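Local coordinates for malonyl CoA-acyl carrier protein transacylase (Staphylococcus aureus, PDB 3IM9), which catalyses transfer of the malonyl group from malonyl-CoA to holo-acyl carrier protein, a step of fatty acid biosynthesis, at residues 275-285 against 297-305. Sequence-based numbering, arbitrary orientation.
Sequences VDHFIEIGPGK and DVKLTSIQT
Asp276 O opens the strand pairing by accepting a hydrogen bond from Lys299 N, 2.8 Å away. His277 is clasped between neighbours of both strands. With CG anti to the backbone N (chi1 -174°), its imidazole lies alongside Lys299, whose CD sits over one ring face, 3.7 Å from the centroid, as a CH-pi contact, while Ile279 CG1 covers the opposite face nearer the rim. At the ring edge and in its plane, NE2 and Thr301 OG1 form a nearly straight hydrogen bond of 2.7 Å, which fixes the ring's rotation. On the other side of the sheet Phe278 presents the CD1 and CE1 edge of its ring to Val298 CG2, 3.8 Å from CD1, and its CB lies beside Leu300 CD2; Ile291 of helix 286-294 packs on all three residues. This is a right-handed beta-alpha-beta crossover: strands 275-281 and 299-303 run parallel, 17° apart, with helix 286-294 between them in sequence, and form one margin of the four-stranded parallel sheet of the acyl transferase fold. Ile279 leans its CG2 on Ile303 CG1 at 3.9 Å, next to Thr301. Glu280 bonds through its backbone to Thr301 O and Ile303 N, whereas its extended side chain sends the carboxylate to Ser288 OG and Leu287 N at the start of the helix. Ile281 sets CG1 against Ile303 CB and also packs on Leu81 and Leu82 of helix 67-84. Gly282 N makes the last backbone bond of the pairing, 3.0 Å to Ile303 O; at its backbone angles a side chain would jam against Ile281 O, which calls for glycine. Beyond Pro283, a water 2.7 Å from both Gly284 O and Ser302 OG, with Gly282 O also close, can bridge the turn and the edge strand just before Lys285, at the helix N-cap position.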
loop_
_atom_site.group_PDB
_atom_site.type_symbol
_atom_site.label_atom_id
_atom_site.label_comp_id
_atom_site.label_asym_id
_atom_site.label_seq_id
_atom_site.Cartn_x
_atom_site.Cartn_y
_atom_site.Cartn_z
ATOM N N VAL A 275 0.915 -11.449 -16.390
ATOM C CA VAL A 275 -0.302 -10.936 -15.779
ATOM C C VAL A 275 -1.029 -10.018 -16.681
ATOM O O VAL A 275 -0.507 -8.984 -17.099
ATOM C CB VAL A 275 0.012 -10.251 -14.420
ATOM C CG1 VAL A 275 -1.316 -9.773 -13.805
ATOM C CG2 VAL A 275 0.647 -11.225 -13.498
ATOM N N ASP A 276 -2.272 -10.392 -16.983
ATOM C CA ASP A 276 -3.137 -9.533 -17.789
ATOM C C ASP A 276 -4.475 -9.209 -17.113
ATOM O O ASP A 276 -5.370 -8.698 -17.725
ATOM C CB ASP A 276 -3.366 -10.095 -19.208
ATOM C CG ASP A 276 -3.940 -11.430 -19.178
ATOM O OD1 ASP A 276 -3.996 -12.055 -20.270
ATOM O OD2 ASP A 276 -4.322 -11.930 -18.118
ATOM N N HIS A 277 -4.547 -9.553 -15.843
ATOM C CA HIS A 277 -5.775 -9.244 -15.088
ATOM C C HIS A 277 -5.306 -8.949 -13.638
ATOM O O HIS A 277 -4.627 -9.730 -12.994
ATOM C CB HIS A 277 -6.690 -10.490 -15.070
ATOM C CG HIS A 277 -8.060 -10.235 -14.444
ATOM N ND1 HIS A 277 -8.960 -11.248 -14.138
ATOM C CD2 HIS A 277 -8.681 -9.070 -14.083
ATOM C CE1 HIS A 277 -10.056 -10.714 -13.616
ATOM N NE2 HIS A 277 -9.907 -9.399 -13.562
ATOM N N PHE A 278 -5.637 -7.728 -13.205
ATOM C CA PHE A 278 -5.350 -7.333 -11.832
ATOM C C PHE A 278 -6.708 -7.159 -11.141
ATOM O O PHE A 278 -7.570 -6.420 -11.624
ATOM C CB PHE A 278 -4.627 -5.963 -11.843
ATOM C CG PHE A 278 -3.213 -6.033 -12.395
ATOM C CD1 PHE A 278 -2.997 -5.835 -13.798
ATOM C CD2 PHE A 278 -2.175 -6.275 -11.545
ATOM C CE1 PHE A 278 -1.677 -5.902 -14.307
ATOM C CE2 PHE A 278 -0.822 -6.320 -12.026
ATOM C CZ PHE A 278 -0.617 -6.134 -13.420
ATOM N N ILE A 279 -6.800 -7.697 -9.961
ATOM C CA ILE A 279 -8.018 -7.627 -9.130
ATOM C C ILE A 279 -7.592 -6.873 -7.876
ATOM O O ILE A 279 -6.873 -7.373 -7.016
ATOM C CB ILE A 279 -8.479 -8.982 -8.758
ATOM C CG1 ILE A 279 -8.819 -9.769 -10.068
ATOM C CG2 ILE A 279 -9.818 -8.887 -7.876
ATOM C CD1 ILE A 279 -9.325 -11.281 -9.750
ATOM N N GLU A 280 -8.159 -5.644 -7.780
ATOM C CA GLU A 280 -7.968 -4.785 -6.558
ATOM C C GLU A 280 -9.010 -5.119 -5.511
ATOM O O GLU A 280 -10.213 -5.282 -5.819
ATOM C CB GLU A 280 -8.028 -3.357 -7.025
ATOM C CG GLU A 280 -7.656 -2.366 -5.836
ATOM C CD GLU A 280 -7.587 -0.945 -6.305
ATOM O OE1 GLU A 280 -7.950 -0.587 -7.448
ATOM O OE2 GLU A 280 -7.070 -0.150 -5.463
ATOM N N ILE A 281 -8.573 -5.297 -4.270
ATOM C CA ILE A 281 -9.487 -5.771 -3.212
ATOM C C ILE A 281 -9.286 -4.820 -2.002
ATOM O O ILE A 281 -8.211 -4.794 -1.355
ATOM C CB ILE A 281 -9.139 -7.238 -2.794
ATOM C CG1 ILE A 281 -9.309 -8.095 -4.064
ATOM C CG2 ILE A 281 -10.035 -7.690 -1.602
ATOM C CD1 ILE A 281 -8.807 -9.585 -3.781
ATOM N N GLY A 282 -10.354 -4.030 -1.708
ATOM C CA GLY A 282 -10.200 -3.003 -0.661
ATOM C C GLY A 282 -11.170 -1.892 -1.040
ATOM O O GLY A 282 -11.864 -1.934 -2.024
ATOM N N PRO A 283 -11.160 -0.829 -0.269
ATOM C CA PRO A 283 -11.956 0.297 -0.537
ATOM C C PRO A 283 -11.333 1.114 -1.673
ATOM O O PRO A 283 -10.093 1.138 -1.844
ATOM C CB PRO A 283 -11.830 1.151 0.751
ATOM C CG PRO A 283 -10.505 0.852 1.378
ATOM C CD PRO A 283 -10.285 -0.660 0.917
ATOM N N GLY A 284 -12.214 1.737 -2.493
ATOM C CA GLY A 284 -11.713 2.518 -3.608
ATOM C C GLY A 284 -11.213 1.697 -4.796
ATOM O O GLY A 284 -11.217 0.459 -4.753
ATOM N N LYS A 285 -10.762 2.381 -5.836
ATOM C CA LYS A 285 -10.154 1.710 -6.969
ATOM C C LYS A 285 -8.906 2.476 -7.369
ATOM O O LYS A 285 -8.627 2.641 -8.556
ATOM C CB LYS A 285 -11.131 1.641 -8.143
ATOM C CG LYS A 285 -12.094 2.813 -8.219
ATOM C CD LYS A 285 -13.328 2.464 -9.036
ATOM C CE LYS A 285 -13.331 3.192 -10.369
ATOM N NZ LYS A 285 -14.470 2.769 -11.230
ATOM N N ASP A 297 -4.071 -1.954 -21.640
ATOM C CA ASP A 297 -4.587 -3.163 -22.242
ATOM C C ASP A 297 -4.916 -4.249 -21.242
ATOM O O ASP A 297 -5.609 -5.198 -21.590
ATOM C CB ASP A 297 -3.575 -3.784 -23.216
ATOM C CG ASP A 297 -3.310 -2.919 -24.445
ATOM O OD1 ASP A 297 -4.228 -2.192 -24.872
ATOM O OD2 ASP A 297 -2.180 -2.991 -24.959
ATOM N N VAL A 298 -4.357 -4.213 -20.038
ATOM C CA VAL A 298 -4.669 -5.261 -19.094
ATOM C C VAL A 298 -6.092 -5.110 -18.482
ATOM O O VAL A 298 -6.633 -4.018 -18.356
ATOM C CB VAL A 298 -3.628 -5.342 -17.926
ATOM C CG1 VAL A 298 -2.236 -5.707 -18.500
ATOM C CG2 VAL A 298 -3.572 -4.028 -17.035
ATOM N N LYS A 299 -6.672 -6.213 -18.047
ATOM C CA LYS A 299 -8.015 -6.155 -17.471
ATOM C C LYS A 299 -7.966 -5.761 -15.977
ATOM O O LYS A 299 -7.068 -6.219 -15.289
ATOM C CB LYS A 299 -8.675 -7.528 -17.546
ATOM C CG LYS A 299 -10.079 -7.640 -16.913
ATOM C CD LYS A 299 -10.627 -9.043 -17.194
ATOM C CE LYS A 299 -12.035 -9.248 -16.628
ATOM N NZ LYS A 299 -13.006 -8.196 -17.096
ATOM N N LEU A 300 -8.914 -4.917 -15.545
ATOM C CA LEU A 300 -8.936 -4.448 -14.161
ATOM C C LEU A 300 -10.265 -4.766 -13.543
ATOM O O LEU A 300 -11.306 -4.467 -14.144
ATOM C CB LEU A 300 -8.684 -2.910 -14.146
ATOM C CG LEU A 300 -7.298 -2.506 -14.705
ATOM C CD1 LEU A 300 -7.209 -0.981 -15.008
ATOM C CD2 LEU A 300 -6.132 -3.073 -13.873
ATOM N N THR A 301 -10.260 -5.452 -12.411
ATOM C CA THR A 301 -11.438 -5.696 -11.626
ATOM C C THR A 301 -11.277 -5.075 -10.253
ATOM O O THR A 301 -10.196 -5.195 -9.671
ATOM C CB THR A 301 -11.651 -7.220 -11.468
ATOM O OG1 THR A 301 -11.902 -7.763 -12.802
ATOM C CG2 THR A 301 -12.856 -7.504 -10.530
ATOM N N SER A 302 -12.346 -4.427 -9.743
ATOM C CA SER A 302 -12.268 -3.876 -8.383
ATOM C C SER A 302 -13.316 -4.577 -7.512
ATOM O O SER A 302 -14.508 -4.627 -7.936
ATOM C CB SER A 302 -12.524 -2.341 -8.395
ATOM O OG SER A 302 -12.867 -1.902 -7.078
ATOM N N ILE A 303 -12.902 -5.073 -6.340
ATOM C CA ILE A 303 -13.778 -5.673 -5.309
ATOM C C ILE A 303 -13.782 -4.764 -4.102
ATOM O O ILE A 303 -12.741 -4.668 -3.414
ATOM C CB ILE A 303 -13.344 -7.127 -4.912
ATOM C CG1 ILE A 303 -13.173 -7.981 -6.161
ATOM C CG2 ILE A 303 -14.288 -7.746 -3.870
ATOM C CD1 ILE A 303 -14.385 -8.255 -6.876
ATOM N N GLN A 304 -14.903 -4.073 -3.898
ATOM C CA GLN A 304 -15.017 -3.052 -2.814
ATOM C C GLN A 304 -16.111 -3.432 -1.808
ATOM O O GLN A 304 -15.982 -3.147 -0.617
ATOM C CB GLN A 304 -15.333 -1.669 -3.395
ATOM C CG GLN A 304 -14.260 -1.116 -4.301
ATOM C CD GLN A 304 -14.645 0.200 -4.886
ATOM O OE1 GLN A 304 -14.451 0.449 -6.088
ATOM N NE2 GLN A 304 -15.083 1.074 -4.060
ATOM N N THR A 305 -17.169 -4.091 -2.317
ATOM C CA THR A 305 -18.357 -4.290 -1.464
ATOM C C THR A 305 -18.748 -5.732 -1.371
ATOM O O THR A 305 -18.287 -6.552 -2.170
ATOM C CB THR A 305 -19.540 -3.554 -2.173
ATOM O OG1 THR A 305 -19.864 -4.155 -3.423
ATOM C CG2 THR A 305 -19.238 -2.003 -2.406
HETATM O O HOH W 1 -11.069 -2.231 -5.056
#